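Local coordinates for a cystathionine beta-synthase domain protein fused to a Zn-ribbon-like domain (Pyrococcus furiosus, PDB 3GHD) that probably binds a nucleotide ligand through its CBS domain and metal ions through a fused zinc-ribbon-like domain, at residues A[3-8]-A[26-31]; A[10-15]-A[53-58]. All coordinates share one frame; numbering follows the deposited sequence.

Followed from the N terminus, this chain, the CBS part of a longer protein, first lays down strand 2-5, turns, and enters helix 11-20. Interaction 1 closes the first loop: strand 25-30 returns from the helix to lie parallel to the strand that preceded it. Interaction 2 closes a longer one, bringing the loop after helix 40-48 back to the first turn of helix 11-20. The two closures cross, because the segments of one alternate along the chain with those of the other. They also touch: Val14 of the helix packs on Val5 and Ala26, tying helix to sheet, and Lys58 of the later loop touches Pro7, just past the first strand.

Interaction 1: A[3-8]-A[26-31]; sequences IVVQPK and AVVMEG
Val27 O is gripped twice from the neighbouring strand: Val5 N donates a hydrogen bond to it at 2.9 Å, and Val4 CA brings a CA-H...O contact at 3.3 Å. Val5 N is tilted 29° from the Val27 carbonyl plane, whereas in the next bond Met29 N, 3.0 Å from Val5 O, lies nearly on the line of the Val5 carbonyl. With Val27 N bonded to Ile3 O, these links set a parallel register of Ile3 with Ala26, Val4 with Val27 and Val5 with Val28. Val4 shares its face of the sheet with Val27. With its CG1 anti to the backbone N (chi1 -178°), Val4 lays this methyl at a slant across the extended chain of Met29, a selenomethionine, 3.7 Å from SE. On the other face, Val5 CG2 touches both Ala26 CB and Val28 CG2, and helix 11-20 adds Ile17 against Ile3. Past the strand end, Pro7 spans three residues. Its CB lies 4.0 Å from Val28 CG1, its CD 3.2 Å from Met29 O, and its CG 3.5 Å from Glu30 OE2; the bend at chi2 (71°) brings the Glu30 carboxylate to this ring carbon, the two side chains crossing at about a right angle. A glycine here, lacking CB, CG and CD, would probably leave Val28 CG1 without its side-chain neighbour and the Glu30 carboxylate without the ring carbon it rests on. Two parallel strands joined through an intervening helix make the beta-alpha-beta unit with which the CBS fold begins.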
loop_
_atom_site.group_PDB
_atom_site.type_symbol
_atom_site.label_atom_id
_atom_site.label_comp_id
_atom_site.label_asym_id
_atom_site.label_seq_id
_atom_site.Cartn_x
_atom_site.Cartn_y
_atom_site.Cartn_z
ATOM N N ILE A 3 18.185 7.147 -5.552
ATOM C CA ILE A 3 19.178 6.104 -5.362
ATOM C C ILE A 3 19.987 6.000 -6.669
ATOM O O ILE A 3 19.424 6.082 -7.750
ATOM C CB ILE A 3 18.517 4.752 -5.117
ATOM C CG1 ILE A 3 17.600 4.740 -3.872
ATOM C CG2 ILE A 3 19.577 3.649 -4.971
ATOM C CD1 ILE A 3 18.350 4.581 -2.557
ATOM N N VAL A 4 21.298 5.803 -6.551
ATOM C CA VAL A 4 22.182 5.682 -7.721
ATOM C C VAL A 4 22.195 4.244 -8.217
ATOM O O VAL A 4 22.336 3.322 -7.413
ATOM C CB VAL A 4 23.578 6.147 -7.376
ATOM C CG1 VAL A 4 24.512 6.060 -8.620
ATOM C CG2 VAL A 4 23.512 7.603 -6.811
ATOM N N VAL A 5 22.017 4.077 -9.530
ATOM C CA VAL A 5 22.097 2.778 -10.224
ATOM C C VAL A 5 23.043 2.856 -11.411
ATOM O O VAL A 5 23.516 3.926 -11.759
ATOM C CB VAL A 5 20.739 2.299 -10.750
ATOM C CG1 VAL A 5 19.737 2.109 -9.607
ATOM C CG2 VAL A 5 20.168 3.251 -11.845
ATOM N N GLN A 6 23.290 1.709 -12.034
ATOM C CA GLN A 6 24.155 1.611 -13.213
ATOM C C GLN A 6 23.326 1.528 -14.508
ATOM O O GLN A 6 22.230 0.976 -14.517
ATOM C CB GLN A 6 25.023 0.368 -13.083
ATOM C CG GLN A 6 25.964 0.368 -11.874
ATOM C CD GLN A 6 26.319 -1.040 -11.414
ATOM O OE1 GLN A 6 27.450 -1.498 -11.603
ATOM N NE2 GLN A 6 25.335 -1.744 -10.829
ATOM N N PRO A 7 23.872 2.043 -15.626
ATOM C CA PRO A 7 23.125 2.056 -16.892
ATOM C C PRO A 7 22.574 0.701 -17.313
ATOM O O PRO A 7 21.503 0.628 -17.910
ATOM C CB PRO A 7 24.170 2.517 -17.913
ATOM C CG PRO A 7 25.475 2.370 -17.250
ATOM C CD PRO A 7 25.220 2.607 -15.799
ATOM N N LYS A 8 23.302 -0.353 -16.986
ATOM C CA LYS A 8 22.957 -1.687 -17.451
ATOM C C LYS A 8 22.026 -2.412 -16.474
ATOM O O LYS A 8 21.586 -3.512 -16.774
ATOM C CB LYS A 8 24.228 -2.490 -17.703
ATOM N N ALA A 26 15.801 7.039 -9.760
ATOM C CA ALA A 26 17.038 6.288 -9.889
ATOM C C ALA A 26 17.937 7.111 -10.764
ATOM O O ALA A 26 17.576 7.366 -11.925
ATOM C CB ALA A 26 16.811 4.923 -10.584
ATOM N N VAL A 27 19.067 7.532 -10.206
ATOM C CA VAL A 27 20.059 8.365 -10.879
ATOM C C VAL A 27 21.071 7.420 -11.503
ATOM O O VAL A 27 21.715 6.636 -10.809
ATOM C CB VAL A 27 20.732 9.363 -9.943
ATOM C CG1 VAL A 27 21.851 10.093 -10.657
ATOM C CG2 VAL A 27 19.683 10.363 -9.393
ATOM N N VAL A 28 21.120 7.448 -12.822
ATOM C CA VAL A 28 21.954 6.541 -13.608
ATOM C C VAL A 28 23.365 7.116 -13.748
ATOM O O VAL A 28 23.559 8.191 -14.358
ATOM C CB VAL A 28 21.319 6.251 -15.003
ATOM C CG1 VAL A 28 22.179 5.287 -15.804
ATOM C CG2 VAL A 28 19.852 5.702 -14.814
HETATM N N MSE A 29 24.330 6.401 -13.160
HETATM C CA MSE A 29 25.747 6.787 -13.199
HETATM C C MSE A 29 26.618 5.732 -13.851
HETATM O O MSE A 29 26.506 4.536 -13.559
HETATM C CB MSE A 29 26.282 7.029 -11.781
HETATM C CG MSE A 29 25.896 8.350 -11.181
HETATM SE SE MSE A 29 26.945 8.665 -9.533
HETATM C CE MSE A 29 26.212 10.392 -8.935
ATOM N N GLU A 30 27.500 6.209 -14.729
ATOM C CA GLU A 30 28.519 5.411 -15.380
ATOM C C GLU A 30 29.814 5.914 -14.771
ATOM O O GLU A 30 30.247 7.041 -15.028
ATOM C CB GLU A 30 28.490 5.669 -16.883
ATOM C CG GLU A 30 29.461 4.816 -17.706
ATOM C CD GLU A 30 29.032 3.369 -17.785
ATOM O OE1 GLU A 30 29.247 2.616 -16.795
ATOM O OE2 GLU A 30 28.472 2.999 -18.844
ATOM N N GLY A 31 30.389 5.097 -13.901
ATOM C CA GLY A 31 31.535 5.513 -13.096
ATOM C C GLY A 31 31.198 6.788 -12.338
ATOM O O GLY A 31 30.315 6.798 -11.493
#

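Interaction 2: A[10-15]-A[53-58]; sequences TVDRVA and NPKEVK
Pro54 meets the start of helix 11-20 with both ring and carbonyl. Its CB lies 3.9 Å from Val11 CG1, and its O accepts two amides from opposite faces of the carbonyl plane: Val57 N, closing the 3-10 turn, and Val11 N at 3.1 Å. The aliphatic chain of Lys55 crosses the Asp12 carboxylate at a slant, with CE 3.5 Å from Asp12 OD2; the ammonium NZ stays 4.8 Å from that oxygen, so any electrostatic attraction probably acts without direct contact. Lys55 CA lies 3.3 Å from Asp12 OD1, the oxygen that accepts a 2.7 Å hydrogen bond from Thr10 OG1, which limits how the carboxylate can turn. Lys55 O faces the Thr10 methyl. Val57 then supplies the second acceptor for Val11 N, its O at 3.0 Å, while Val57 CG1 and Val11 CG2 pack side by side at 3.7 Å. Val11 N-H is shared between Pro54 O and Val57 O, so neither bond is straight (137° and 132°). Lys58 completes a single backbone bridge with Thr10 and sends NZ to a salt bridge with Glu60. Val48 of the second subunit packs on Asp12, placing this edge beside the subunit interface. Thr10 occupies the N-cap without a side-chain capping bond. The bifurcated bond of Val11 N, to one carbonyl of the 3-10 turn and one just after it, joins the first CBS helix to the loop following helix 40-48.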
loop_
_atom_site.group_PDB
_atom_site.type_symbol
_atom_site.label_atom_id
_atom_site.label_comp_id
_atom_site.label_asym_id
_atom_site.label_seq_id
_atom_site.Cartn_x
_atom_site.Cartn_y
_atom_site.Cartn_z
ATOM N N THR A 10 18.699 -3.647 -14.942
ATOM C CA THR A 10 17.378 -3.854 -15.525
ATOM C C THR A 10 16.292 -3.222 -14.645
ATOM O O THR A 10 16.524 -2.932 -13.492
ATOM C CB THR A 10 17.080 -5.334 -15.726
ATOM O OG1 THR A 10 17.298 -6.035 -14.514
ATOM C CG2 THR A 10 17.985 -5.924 -16.785
ATOM N N VAL A 11 15.117 -3.018 -15.243
ATOM C CA VAL A 11 14.055 -2.220 -14.695
ATOM C C VAL A 11 13.367 -2.875 -13.489
ATOM O O VAL A 11 12.908 -2.179 -12.528
ATOM C CB VAL A 11 13.115 -1.790 -15.851
ATOM C CG1 VAL A 11 11.855 -1.160 -15.261
ATOM C CG2 VAL A 11 13.814 -0.747 -16.685
ATOM N N ASP A 12 13.332 -4.218 -13.541
ATOM C CA ASP A 12 12.873 -5.050 -12.429
ATOM C C ASP A 12 13.764 -4.856 -11.225
ATOM O O ASP A 12 13.249 -4.649 -10.128
ATOM C CB ASP A 12 12.744 -6.540 -12.777
ATOM C CG ASP A 12 14.031 -7.157 -13.276
ATOM O OD1 ASP A 12 14.732 -6.569 -14.112
ATOM O OD2 ASP A 12 14.357 -8.255 -12.819
ATOM N N ARG A 13 15.079 -4.923 -11.405
ATOM C CA ARG A 13 15.989 -4.699 -10.285
ATOM C C ARG A 13 15.918 -3.257 -9.728
ATOM O O ARG A 13 15.999 -3.059 -8.542
ATOM C CB ARG A 13 17.421 -5.023 -10.643
ATOM C CG ARG A 13 17.669 -6.569 -10.878
ATOM C CD ARG A 13 19.149 -6.853 -10.796
ATOM N N VAL A 14 15.807 -2.289 -10.606
ATOM C CA VAL A 14 15.811 -0.885 -10.238
ATOM C C VAL A 14 14.500 -0.519 -9.469
ATOM O O VAL A 14 14.523 0.179 -8.463
ATOM C CB VAL A 14 15.999 -0.048 -11.473
ATOM C CG1 VAL A 14 15.766 1.432 -11.157
ATOM C CG2 VAL A 14 17.392 -0.300 -12.061
ATOM N N ALA A 15 13.361 -1.027 -9.950
ATOM C CA ALA A 15 12.066 -0.972 -9.290
ATOM C C ALA A 15 12.113 -1.419 -7.804
ATOM O O ALA A 15 11.598 -0.738 -6.925
ATOM C CB ALA A 15 11.059 -1.867 -10.081
ATOM N N ASN A 53 8.687 -6.087 -21.128
ATOM C CA ASN A 53 9.115 -6.873 -19.952
ATOM C C ASN A 53 10.232 -6.141 -19.176
ATOM O O ASN A 53 11.287 -5.875 -19.754
ATOM C CB ASN A 53 9.603 -8.248 -20.379
ATOM C CG ASN A 53 9.699 -9.241 -19.222
ATOM O OD1 ASN A 53 9.325 -8.962 -18.085
ATOM N ND2 ASN A 53 10.162 -10.413 -19.522
ATOM N N PRO A 54 10.010 -5.813 -17.890
ATOM C CA PRO A 54 10.995 -4.955 -17.200
ATOM C C PRO A 54 12.407 -5.613 -17.086
ATOM O O PRO A 54 13.419 -4.898 -17.095
ATOM C CB PRO A 54 10.326 -4.671 -15.840
ATOM C CG PRO A 54 8.823 -4.805 -16.133
ATOM C CD PRO A 54 8.813 -6.028 -17.060
ATOM N N LYS A 55 12.442 -6.949 -17.044
ATOM C CA LYS A 55 13.697 -7.760 -17.054
ATOM C C LYS A 55 14.519 -7.632 -18.341
ATOM O O LYS A 55 15.730 -7.863 -18.353
ATOM C CB LYS A 55 13.376 -9.251 -16.821
ATOM C CG LYS A 55 12.495 -9.525 -15.585
ATOM C CD LYS A 55 12.464 -11.056 -15.268
ATOM C CE LYS A 55 13.317 -11.392 -14.026
ATOM N NZ LYS A 55 13.291 -12.855 -13.584
ATOM N N GLU A 56 13.851 -7.301 -19.438
ATOM C CA GLU A 56 14.504 -7.152 -20.746
ATOM C C GLU A 56 14.816 -5.702 -21.073
ATOM O O GLU A 56 15.270 -5.400 -22.180
ATOM C CB GLU A 56 13.599 -7.719 -21.824
ATOM C CG GLU A 56 13.182 -9.137 -21.550
ATOM C CD GLU A 56 12.270 -9.716 -22.651
ATOM O OE1 GLU A 56 11.859 -8.960 -23.582
ATOM O OE2 GLU A 56 11.960 -10.934 -22.563
ATOM N N VAL A 57 14.574 -4.811 -20.117
ATOM C CA VAL A 57 14.818 -3.382 -20.326
ATOM C C VAL A 57 15.901 -2.839 -19.347
ATOM O O VAL A 57 15.839 -3.078 -18.138
ATOM C CB VAL A 57 13.477 -2.602 -20.307
ATOM C CG1 VAL A 57 13.708 -1.098 -20.364
ATOM C CG2 VAL A 57 12.577 -3.066 -21.475
ATOM N N LYS A 58 16.903 -2.149 -19.892
ATOM C CA LYS A 58 17.986 -1.545 -19.129
ATOM C C LYS A 58 17.599 -0.090 -18.855
ATOM O O LYS A 58 17.031 0.576 -19.739
ATOM C CB LYS A 58 19.318 -1.674 -19.893
ATOM C CG LYS A 58 19.635 -3.129 -20.204
ATOM C CD LYS A 58 21.000 -3.342 -20.821
ATOM C CE LYS A 58 20.976 -3.800 -22.296
ATOM N NZ LYS A 58 21.001 -2.671 -23.302
#